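Side-chain contacts in N-terminal cyanobactin protease (Planktothrix agardhii NIES-596, PDB 4H6W), which probably acts as a subtilisin-like serine endopeptidase in cyanobactin maturation, as the N-terminal protease domain of a longer protein: residues Ser62-His67 / Thr223-Pro228; Thr81-Gln86 / Ala234-Ser239; Pro93-Ala96 / Lys101-Gln104; Leu257-Thr262 / Ile286-Gly291. All coordinates share one frame; numbering follows the deposited sequence.

Overall arrangement
All four contacts belong to one subtilisin-like domain with a parallel central sheet. Contacts 1 and 2 are buried and share helix 223-243: contact 1 takes its start, contact 2 a later part. Contacts 3 and 4 lie nearer the surface, each about 17 Å from the centre of the chain. Contact 1 is polar and aromatic and holds two residues of the predicted charge relay. Contact 2 is purely apolar between side chains. Contact 3 is a small apolar patch whose F95 lies beside the predicted charge relay. Contact 4 is a histidine laid on a helix end. It touches contact 2 through L237, which packs on L257 and I286.

Contact 1 (Ser62-His67 / Thr223-Pro228); sequences STHGTH and TSFATP
The H64 imidazole points its edge at the S224 hydroxyl. NE2 donates to OG at 2.7 Å, with an N-H...O angle of 166°, and OG sits almost exactly in the ring plane. The bond is therefore nearly straight and lies flat with the ring. H64 reaches this place because its CG is turned anti to the backbone N (chi1 -174°), which carries the ring across to helix 223-243. Its other nitrogen, ND1, is hydrogen-bonded to D29. This is the Ser-His-Asp arrangement of subtilases, and these three residues are the predicted charge relay. An alanine at H64 would remove the imidazole and would probably leave D29 without this partner and S224 OG with its bond to S125 O but not the one to histidine.

F225 lies beside both histidines. Its ring is oblique to the H64 ring, with centroids 5.7 Å apart. The H67 ring is closer, with centroids 4.8 Å apart and planes at 78°. There ND1 of H67 comes to 3.2 Å from CD1 of F225. The polar end of H67 is used elsewhere, as NE2 bonds to the carbonyl of I218. The CB of S224 sits over the centre of one F225 face, so the serine and the phenylalanine pack on each other within the same turn.

S62 caps the start of helix 63-73, its OG accepting from G65 N. The short segments 63-67 and 223-228 run roughly parallel, their axes approaching to 10.8 Å. F225 and P228 also touch I71 of helix 63-73, while T227 rests on strands 121-124 and 152-156.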
loop_
_atom_site.group_PDB
_atom_site.type_symbol
_atom_site.label_atom_id
_atom_site.label_comp_id
_atom_site.label_asym_id
_atom_site.label_seq_id
_atom_site.Cartn_x
_atom_site.Cartn_y
_atom_site.Cartn_z
ATOM N N SER A 62 -17.865 -2.763 3.357
ATOM C CA SER A 62 -16.728 -3.309 4.092
ATOM C C SER A 62 -16.047 -2.264 4.968
ATOM O O SER A 62 -15.692 -1.174 4.487
ATOM C CB SER A 62 -15.698 -3.911 3.130
ATOM O OG SER A 62 -14.465 -4.171 3.786
ATOM N N THR A 63 -15.857 -2.620 6.239
ATOM C CA THR A 63 -15.079 -1.820 7.183
ATOM C C THR A 63 -13.617 -1.796 6.778
ATOM O O THR A 63 -12.998 -0.733 6.740
ATOM C CB THR A 63 -15.215 -2.346 8.627
ATOM O OG1 THR A 63 -16.601 -2.407 8.962
ATOM C CG2 THR A 63 -14.494 -1.435 9.630
ATOM N N HIS A 64 -13.078 -2.972 6.471
ATOM C CA HIS A 64 -11.695 -3.100 6.040
ATOM C C HIS A 64 -11.373 -2.229 4.809
ATOM O O HIS A 64 -10.344 -1.536 4.770
ATOM C CB HIS A 64 -11.412 -4.563 5.735
ATOM C CG HIS A 64 -9.982 -4.846 5.422
ATOM N ND1 HIS A 64 -9.479 -4.792 4.140
ATOM C CD2 HIS A 64 -8.945 -5.195 6.221
ATOM C CE1 HIS A 64 -8.191 -5.097 4.163
ATOM N NE2 HIS A 64 -7.842 -5.344 5.413
ATOM N N GLY A 65 -12.256 -2.276 3.810
ATOM C CA GLY A 65 -12.049 -1.570 2.549
ATOM C C GLY A 65 -12.205 -0.069 2.689
ATOM O O GLY A 65 -11.459 0.699 2.080
ATOM N N THR A 66 -13.178 0.348 3.490
ATOM C CA THR A 66 -13.395 1.768 3.751
ATOM C C THR A 66 -12.202 2.337 4.513
ATOM O O THR A 66 -11.693 3.406 4.169
ATOM C CB THR A 66 -14.711 2.013 4.530
ATOM O OG1 THR A 66 -15.798 1.437 3.796
ATOM C CG2 THR A 66 -14.969 3.510 4.737
ATOM N N HIS A 67 -11.750 1.609 5.530
ATOM C CA HIS A 67 -10.620 2.044 6.340
ATOM C C HIS A 67 -9.379 2.221 5.460
ATOM O O HIS A 67 -8.805 3.316 5.394
ATOM C CB HIS A 67 -10.363 1.037 7.451
ATOM C CG HIS A 67 -9.478 1.548 8.540
ATOM N ND1 HIS A 67 -8.104 1.556 8.437
ATOM C CD2 HIS A 67 -9.768 2.053 9.761
ATOM C CE1 HIS A 67 -7.584 2.059 9.542
ATOM N NE2 HIS A 67 -8.573 2.361 10.365
ATOM N N THR A 223 -0.884 -5.339 8.882
ATOM C CA THR A 223 -0.175 -5.035 7.639
ATOM C C THR A 223 -1.152 -4.472 6.601
ATOM O O THR A 223 -0.754 -3.779 5.667
ATOM C CB THR A 223 0.568 -6.267 7.054
ATOM O OG1 THR A 223 -0.369 -7.311 6.751
ATOM C CG2 THR A 223 1.646 -6.806 8.022
ATOM N N SER A 224 -2.433 -4.780 6.773
ATOM C CA SER A 224 -3.512 -4.204 5.958
ATOM C C SER A 224 -3.535 -2.689 5.950
ATOM O O SER A 224 -4.071 -2.097 5.033
ATOM C CB SER A 224 -4.876 -4.666 6.480
ATOM O OG SER A 224 -5.284 -5.882 5.875
ATOM N N PHE A 225 -2.962 -2.074 6.981
ATOM C CA PHE A 225 -3.060 -0.623 7.211
ATOM C C PHE A 225 -1.706 0.049 7.033
ATOM O O PHE A 225 -1.629 1.255 6.808
ATOM C CB PHE A 225 -3.698 -0.367 8.578
ATOM C CG PHE A 225 -4.904 -1.238 8.812
ATOM C CD1 PHE A 225 -6.109 -0.967 8.159
ATOM C CD2 PHE A 225 -4.820 -2.379 9.611
ATOM C CE1 PHE A 225 -7.215 -1.793 8.333
ATOM C CE2 PHE A 225 -5.924 -3.213 9.786
ATOM C CZ PHE A 225 -7.125 -2.919 9.144
ATOM N N ALA A 226 -0.643 -0.755 7.092
ATOM C CA ALA A 226 0.677 -0.300 6.715
ATOM C C ALA A 226 0.769 -0.137 5.201
ATOM O O ALA A 226 1.327 0.847 4.685
ATOM C CB ALA A 226 1.726 -1.289 7.202
ATOM N N THR A 227 0.223 -1.122 4.495
ATOM C CA THR A 227 0.312 -1.185 3.043
ATOM C C THR A 227 -0.242 0.042 2.338
ATOM O O THR A 227 0.397 0.542 1.426
ATOM C CB THR A 227 -0.363 -2.446 2.510
ATOM O OG1 THR A 227 0.184 -3.556 3.210
ATOM C CG2 THR A 227 -0.121 -2.610 1.008
ATOM N N PRO A 228 -1.434 0.520 2.746
ATOM C CA PRO A 228 -1.971 1.729 2.102
ATOM C C PRO A 228 -1.148 2.991 2.376
ATOM O O PRO A 228 -1.266 3.969 1.631
ATOM C CB PRO A 228 -3.391 1.856 2.691
ATOM C CG PRO A 228 -3.401 1.004 3.920
ATOM C CD PRO A 228 -2.430 -0.116 3.634
#

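Contact 2 (Thr81-Gln86 / Ala234-Ser239); sequences TGIAPQ and AALLLS
L236 drives its branched end against the backbone carbonyl of I83. CD1 comes to 3.3 Å from I83 O, and CD2 lies at 3.5 Å from the same oxygen, so both methyls gather at one carbonyl. The CG of L236 is anti to its carbonyl carbon (chi1 -70°), which sends the branch out from helix 223-243 to the loop. I83 and L236 cross at about a right angle, and CG2 of I83 meets CD1 of L236 at 3.8 Å. This is the tight part of the contact.

The next pairs are more widely spaced. CB of A84 is 4.1 Å from CD2 of L236. It stands equally far from CB of A235, where two small methyls let loop and helix come near. The segments are the loop before strand 88-91 and the long helix that carries the predicted catalytic serine near its start in the subtilisin-like fold. The oxygen of I83 is not left to methyls alone, since it accepts a hydrogen bond from W14 NE1. L236 also packs on L13 and W14 of helix 10-16. With an alanine here the methyls that meet I83 CG2 and A84 CB are gone, which is likely to open a gap between loop 81-86 and helix 223-243.

At the looser end the loop turns off: the CB of P85 points away from the helix. Q86 is partly exposed, and the end of its side chain leads away from helix 223-243. On the helix, S239 turns back and its OG bonds to A235 O.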
loop_
_atom_site.group_PDB
_atom_site.type_symbol
_atom_site.label_atom_id
_atom_site.label_comp_id
_atom_site.label_asym_id
_atom_site.label_seq_id
_atom_site.Cartn_x
_atom_site.Cartn_y
_atom_site.Cartn_z
ATOM N N THR A 81 -6.921 12.106 7.754
ATOM C CA THR A 81 -5.877 12.740 6.959
ATOM C C THR A 81 -5.207 11.707 6.017
ATOM O O THR A 81 -4.258 11.014 6.396
ATOM C CB THR A 81 -4.844 13.419 7.877
ATOM O OG1 THR A 81 -5.524 14.224 8.849
ATOM C CG2 THR A 81 -3.934 14.307 7.092
ATOM N N GLY A 82 -5.730 11.597 4.797
ATOM C CA GLY A 82 -5.195 10.673 3.794
ATOM C C GLY A 82 -3.787 11.050 3.367
ATOM O O GLY A 82 -3.392 12.226 3.457
ATOM N N ILE A 83 -3.028 10.059 2.904
ATOM C CA ILE A 83 -1.659 10.289 2.461
ATOM C C ILE A 83 -1.614 11.004 1.121
ATOM O O ILE A 83 -0.780 11.893 0.920
ATOM C CB ILE A 83 -0.849 8.978 2.357
ATOM C CG1 ILE A 83 -0.870 8.200 3.692
ATOM C CG2 ILE A 83 0.561 9.262 1.865
ATOM C CD1 ILE A 83 -0.029 8.786 4.806
ATOM N N ALA A 84 -2.512 10.621 0.209
ATOM C CA ALA A 84 -2.528 11.176 -1.156
ATOM C C ALA A 84 -3.929 11.634 -1.587
ATOM O O ALA A 84 -4.508 11.071 -2.521
ATOM C CB ALA A 84 -1.979 10.155 -2.141
ATOM N N PRO A 85 -4.472 12.670 -0.918
ATOM C CA PRO A 85 -5.870 13.046 -1.138
ATOM C C PRO A 85 -6.227 13.556 -2.532
ATOM O O PRO A 85 -7.371 13.374 -2.946
ATOM C CB PRO A 85 -6.113 14.148 -0.099
ATOM C CG PRO A 85 -4.768 14.681 0.203
ATOM C CD PRO A 85 -3.836 13.516 0.106
ATOM N N GLN A 86 -5.291 14.183 -3.248
ATOM C CA GLN A 86 -5.634 14.761 -4.553
ATOM C C GLN A 86 -5.434 13.801 -5.729
ATOM O O GLN A 86 -5.717 14.156 -6.880
ATOM C CB GLN A 86 -4.922 16.099 -4.813
ATOM C CG GLN A 86 -4.991 17.173 -3.716
ATOM C CD GLN A 86 -6.276 17.165 -2.904
ATOM O OE1 GLN A 86 -7.376 17.017 -3.447
ATOM N NE2 GLN A 86 -6.143 17.328 -1.587
ATOM N N ALA A 234 4.044 6.289 -2.289
ATOM C CA ALA A 234 4.444 6.050 -3.681
ATOM C C ALA A 234 3.685 6.967 -4.637
ATOM O O ALA A 234 4.259 7.464 -5.605
ATOM C CB ALA A 234 4.274 4.589 -4.074
ATOM N N ALA A 235 2.400 7.199 -4.375
ATOM C CA ALA A 235 1.646 8.140 -5.207
ATOM C C ALA A 235 2.177 9.576 -5.045
ATOM O O ALA A 235 2.343 10.297 -6.033
ATOM C CB ALA A 235 0.167 8.067 -4.916
ATOM N N LEU A 236 2.488 9.974 -3.812
ATOM C CA LEU A 236 3.074 11.296 -3.594
ATOM C C LEU A 236 4.351 11.443 -4.389
ATOM O O LEU A 236 4.600 12.480 -4.999
ATOM C CB LEU A 236 3.321 11.553 -2.109
ATOM C CG LEU A 236 2.053 11.734 -1.264
ATOM C CD1 LEU A 236 2.411 12.143 0.152
ATOM C CD2 LEU A 236 1.123 12.758 -1.924
ATOM N N LEU A 237 5.144 10.380 -4.415
ATOM C CA LEU A 237 6.429 10.427 -5.074
ATOM C C LEU A 237 6.280 10.513 -6.587
ATOM O O LEU A 237 7.068 11.190 -7.260
ATOM C CB LEU A 237 7.261 9.215 -4.668
ATOM C CG LEU A 237 7.799 9.237 -3.230
ATOM C CD1 LEU A 237 8.499 7.922 -2.933
ATOM C CD2 LEU A 237 8.738 10.418 -3.008
ATOM N N LEU A 238 5.268 9.835 -7.127
ATOM C CA LEU A 238 4.980 9.935 -8.556
ATOM C C LEU A 238 4.493 11.344 -8.911
ATOM O O LEU A 238 4.845 11.868 -9.968
ATOM C CB LEU A 238 3.972 8.874 -9.013
ATOM C CG LEU A 238 4.443 7.409 -9.090
ATOM C CD1 LEU A 238 3.276 6.428 -9.172
ATOM C CD2 LEU A 238 5.427 7.188 -10.238
ATOM N N SER A 239 3.697 11.951 -8.031
ATOM C CA SER A 239 3.181 13.315 -8.249
ATOM C C SER A 239 4.332 14.315 -8.237
ATOM O O SER A 239 4.331 15.283 -9.010
ATOM C CB SER A 239 2.171 13.698 -7.169
ATOM O OG SER A 239 1.127 12.737 -7.081
#

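Contact 3 (Pro93-Ala96 / Lys101-Gln104); sequences PVFA and KLSQ
K101 meets F95 through its backbone carbonyl, while the CB of K101 points away from the other segment. The two segments are the ends of one loop that leaves strand 88-91 and enters helix 104-116. With strand 121-124, which runs parallel to 88-91, they make a beta-alpha-beta crossover of the subtilisin-like fold. The oxygen of K101 lies at the edge of the F95 ring, near its plane, 3.8 Å from CD2. K101 is exposed.

L102 follows and is buried. It carries the apolar part of the contact. A chi1 of 174° swings its branch away from the backbone N and round to the first segment. There CD1 serves two partners. It is 3.7 Å from CG2 of V94 and 4.1 Å from CE2 of F95, where it comes at the ring obliquely. L102 also touches L107 of helix 104-116, and V94 touches A110 of that helix, so the patch joins loop and helix.

S103 turns the chain into the helix. It holds the N-cap position, and its OG accepts from D106 N. Q104 then begins the helix.

The patch lies beside the predicted active site. F95 touches D29 and A126, and its side chain is about 5 Å from that of H64 at the nearest atoms. V94 is tied by a backbone hydrogen bond to D29. Within the first segment, V94 CG2 sits over the centre of one face of the F95 ring, 4.0 Å above its plane.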
loop_
_atom_site.group_PDB
_atom_site.type_symbol
_atom_site.label_atom_id
_atom_site.label_comp_id
_atom_site.label_asym_id
_atom_site.label_seq_id
_atom_site.Cartn_x
_atom_site.Cartn_y
_atom_site.Cartn_z
ATOM N N PRO A 93 -13.409 -4.014 -6.004
ATOM C CA PRO A 93 -13.616 -4.942 -4.888
ATOM C C PRO A 93 -13.201 -6.375 -5.231
ATOM O O PRO A 93 -13.543 -6.875 -6.298
ATOM C CB PRO A 93 -15.135 -4.875 -4.641
ATOM C CG PRO A 93 -15.611 -3.700 -5.428
ATOM C CD PRO A 93 -14.686 -3.622 -6.608
ATOM N N VAL A 94 -12.459 -7.020 -4.332
ATOM C CA VAL A 94 -12.026 -8.396 -4.538
ATOM C C VAL A 94 -12.633 -9.362 -3.529
ATOM O O VAL A 94 -12.466 -10.568 -3.676
ATOM C CB VAL A 94 -10.486 -8.550 -4.551
ATOM C CG1 VAL A 94 -9.894 -7.836 -5.749
ATOM C CG2 VAL A 94 -9.860 -8.054 -3.249
ATOM N N PHE A 95 -13.310 -8.850 -2.500
ATOM C CA PHE A 95 -14.160 -9.718 -1.663
ATOM C C PHE A 95 -15.508 -9.135 -1.292
ATOM O O PHE A 95 -15.659 -7.921 -1.203
ATOM C CB PHE A 95 -13.477 -10.285 -0.390
ATOM C CG PHE A 95 -12.209 -9.591 0.042
ATOM C CD1 PHE A 95 -12.221 -8.293 0.518
ATOM C CD2 PHE A 95 -10.997 -10.289 0.040
ATOM C CE1 PHE A 95 -11.036 -7.678 0.928
ATOM C CE2 PHE A 95 -9.813 -9.686 0.459
ATOM C CZ PHE A 95 -9.835 -8.374 0.905
ATOM N N ALA A 96 -16.490 -10.026 -1.114
ATOM C CA ALA A 96 -17.716 -9.708 -0.381
ATOM C C ALA A 96 -17.357 -9.687 1.105
ATOM O O ALA A 96 -16.332 -10.247 1.515
ATOM C CB ALA A 96 -18.803 -10.720 -0.671
ATOM N N LYS A 101 -11.438 -13.767 2.687
ATOM C CA LYS A 101 -10.675 -14.699 1.859
ATOM C C LYS A 101 -10.751 -14.401 0.366
ATOM O O LYS A 101 -11.772 -13.981 -0.179
ATOM C CB LYS A 101 -10.898 -16.179 2.204
ATOM C CG LYS A 101 -12.328 -16.675 2.241
ATOM C CD LYS A 101 -12.322 -18.108 2.753
ATOM C CE LYS A 101 -13.613 -18.851 2.452
ATOM N NZ LYS A 101 -13.360 -20.311 2.260
ATOM N N LEU A 102 -9.619 -14.624 -0.273
ATOM C CA LEU A 102 -9.346 -14.103 -1.582
ATOM C C LEU A 102 -9.089 -15.257 -2.539
ATOM O O LEU A 102 -8.234 -16.110 -2.285
ATOM C CB LEU A 102 -8.096 -13.230 -1.462
ATOM C CG LEU A 102 -7.423 -12.621 -2.676
ATOM C CD1 LEU A 102 -8.030 -11.257 -2.938
ATOM C CD2 LEU A 102 -5.935 -12.497 -2.399
ATOM N N SER A 103 -9.847 -15.304 -3.623
ATOM C CA SER A 103 -9.512 -16.187 -4.728
ATOM C C SER A 103 -8.364 -15.555 -5.512
ATOM O O SER A 103 -8.373 -14.348 -5.798
ATOM C CB SER A 103 -10.716 -16.389 -5.637
ATOM O OG SER A 103 -10.304 -16.737 -6.947
ATOM N N GLN A 104 -7.371 -16.368 -5.854
ATOM C CA GLN A 104 -6.278 -15.875 -6.671
ATOM C C GLN A 104 -6.774 -15.497 -8.060
ATOM O O GLN A 104 -6.335 -14.481 -8.629
ATOM C CB GLN A 104 -5.108 -16.866 -6.705
ATOM C CG GLN A 104 -4.111 -16.593 -5.585
ATOM C CD GLN A 104 -3.141 -17.731 -5.350
ATOM O OE1 GLN A 104 -3.298 -18.496 -4.395
ATOM N NE2 GLN A 104 -2.137 -17.855 -6.214
#

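Contact 4 (Leu257-Thr262 / Ile286-Gly291); sequences LLASAT and IEHLTG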
loop_
_atom_site.group_PDB
_atom_site.type_symbol
_atom_site.label_atom_id
_atom_site.label_comp_id
_atom_site.label_asym_id
_atom_site.label_seq_id
_atom_site.Cartn_x
_atom_site.Cartn_y
_atom_site.Cartn_z
ATOM N N LEU A 257 12.068 3.591 -2.761
ATOM C CA LEU A 257 11.482 3.192 -1.474
ATOM C C LEU A 257 12.274 2.082 -0.802
ATOM O O LEU A 257 12.517 2.149 0.403
ATOM C CB LEU A 257 10.010 2.783 -1.624
ATOM C CG LEU A 257 9.000 3.914 -1.869
ATOM C CD1 LEU A 257 7.639 3.340 -2.245
ATOM C CD2 LEU A 257 8.877 4.827 -0.657
ATOM N N LEU A 258 12.687 1.072 -1.566
ATOM C CA LEU A 258 13.476 -0.027 -0.997
ATOM C C LEU A 258 14.892 0.401 -0.607
ATOM O O LEU A 258 15.367 0.048 0.474
ATOM C CB LEU A 258 13.521 -1.232 -1.945
ATOM C CG LEU A 258 12.255 -2.083 -2.090
ATOM C CD1 LEU A 258 12.404 -3.119 -3.196
ATOM C CD2 LEU A 258 11.896 -2.773 -0.784
ATOM N N ALA A 259 15.547 1.160 -1.494
ATOM C CA ALA A 259 16.924 1.611 -1.311
ATOM C C ALA A 259 17.065 2.620 -0.167
ATOM O O ALA A 259 18.124 2.741 0.450
ATOM C CB ALA A 259 17.435 2.219 -2.603
ATOM N N SER A 260 15.991 3.348 0.114
ATOM C CA SER A 260 15.994 4.323 1.187
ATOM C C SER A 260 15.521 3.759 2.540
ATOM O O SER A 260 15.518 4.488 3.536
ATOM C CB SER A 260 15.110 5.490 0.799
ATOM O OG SER A 260 13.733 5.110 0.799
ATOM N N ALA A 261 15.112 2.490 2.600
ATOM C CA ALA A 261 14.647 1.940 3.878
ATOM C C ALA A 261 15.774 1.936 4.938
ATOM O O ALA A 261 16.883 1.509 4.643
ATOM C CB ALA A 261 14.079 0.546 3.680
ATOM N N THR A 262 15.507 2.425 6.151
ATOM C CA THR A 262 16.548 2.444 7.183
ATOM C C THR A 262 16.544 1.158 7.994
ATOM O O THR A 262 15.536 0.831 8.625
ATOM C CB THR A 262 16.489 3.674 8.138
ATOM O OG1 THR A 262 15.323 3.611 8.953
ATOM C CG2 THR A 262 16.461 4.966 7.385
ATOM N N ILE A 286 12.847 10.329 -1.376
ATOM C CA ILE A 286 12.912 11.501 -2.259
ATOM C C ILE A 286 14.331 11.668 -2.819
ATOM O O ILE A 286 14.521 11.808 -4.034
ATOM C CB ILE A 286 12.469 12.773 -1.502
ATOM C CG1 ILE A 286 11.021 12.603 -1.029
ATOM C CG2 ILE A 286 12.652 14.023 -2.371
ATOM C CD1 ILE A 286 10.579 13.544 0.078
ATOM N N GLU A 287 15.321 11.626 -1.923
ATOM C CA GLU A 287 16.717 11.805 -2.299
ATOM C C GLU A 287 17.148 10.776 -3.337
ATOM O O GLU A 287 17.719 11.143 -4.353
ATOM C CB GLU A 287 17.626 11.754 -1.072
ATOM C CG GLU A 287 19.087 12.069 -1.377
ATOM C CD GLU A 287 19.933 12.312 -0.130
ATOM O OE1 GLU A 287 19.590 13.218 0.680
ATOM O OE2 GLU A 287 20.960 11.613 0.035
ATOM N N HIS A 288 16.854 9.497 -3.088
ATOM C CA HIS A 288 17.174 8.435 -4.029
ATOM C C HIS A 288 16.465 8.532 -5.381
ATOM O O HIS A 288 17.020 8.141 -6.403
ATOM C CB HIS A 288 16.897 7.083 -3.398
ATOM C CG HIS A 288 18.003 6.602 -2.518
ATOM N ND1 HIS A 288 17.778 5.931 -1.342
ATOM C CD2 HIS A 288 19.346 6.711 -2.639
ATOM C CE1 HIS A 288 18.934 5.642 -0.775
ATOM N NE2 HIS A 288 19.903 6.107 -1.542
ATOM N N LEU A 289 15.233 9.043 -5.381
ATOM C CA LEU A 289 14.435 9.116 -6.596
ATOM C C LEU A 289 14.767 10.343 -7.432
ATOM O O LEU A 289 14.953 10.257 -8.652
ATOM C CB LEU A 289 12.962 9.124 -6.233
ATOM C CG LEU A 289 11.962 9.264 -7.379
ATOM C CD1 LEU A 289 11.984 8.012 -8.250
ATOM C CD2 LEU A 289 10.565 9.542 -6.806
ATOM N N THR A 290 14.829 11.487 -6.771
ATOM C CA THR A 290 15.124 12.743 -7.443
ATOM C C THR A 290 16.562 13.115 -7.120
ATOM O O THR A 290 17.324 12.323 -6.554
ATOM C CB THR A 290 14.173 13.861 -6.950
ATOM O OG1 THR A 290 14.481 14.210 -5.586
ATOM C CG2 THR A 290 12.704 13.403 -7.041
ATOM N N GLY A 291 16.967 14.323 -7.435
ATOM C CA GLY A 291 18.255 14.704 -6.886
ATOM C C GLY A 291 18.208 15.093 -5.413
ATOM O O GLY A 291 19.188 14.934 -4.715
#
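The H288 imidazole has A259 over one face and S260 at its edge. The CB of A259 lies 4.3 Å from the ring centroid and 26° off the ring normal, a CH-pi contact. At the edge, CB of S260 comes to 3.4 Å from ND1 of H288, and CA of S260 is in the ring plane. The carbonyl oxygen of A259 is also close, 3.3 Å from CE1 of H288. The ring thus fits against the last turn of helix 250-259, where the chain leaves the helix.

With chi1 at -82° the CG of H288 lies beside its own backbone N, and the ring reaches the end of helix 250-259. H288 and A259 are exposed, while S260 is buried. The hydroxyl of S260 turns back to its own helix and is hydrogen-bonded to A256 O. It meets the histidine through carbon instead, which makes the contact mainly van der Waals packing.

The second helix ends just beyond. T290 is the first residue to leave helical geometry, and both its N and its OG1 bond to I286 O. The OG1 comes from above the carbonyl plane, at 2.9 Å from that oxygen.

The contact is plain packing between two helices late in the chain, away from the predicted active site. L289 packs on K252, V253 and A256 of helix 250-259. L257, I286 and L289 all touch L237, so helix 223-243 lies against both helices.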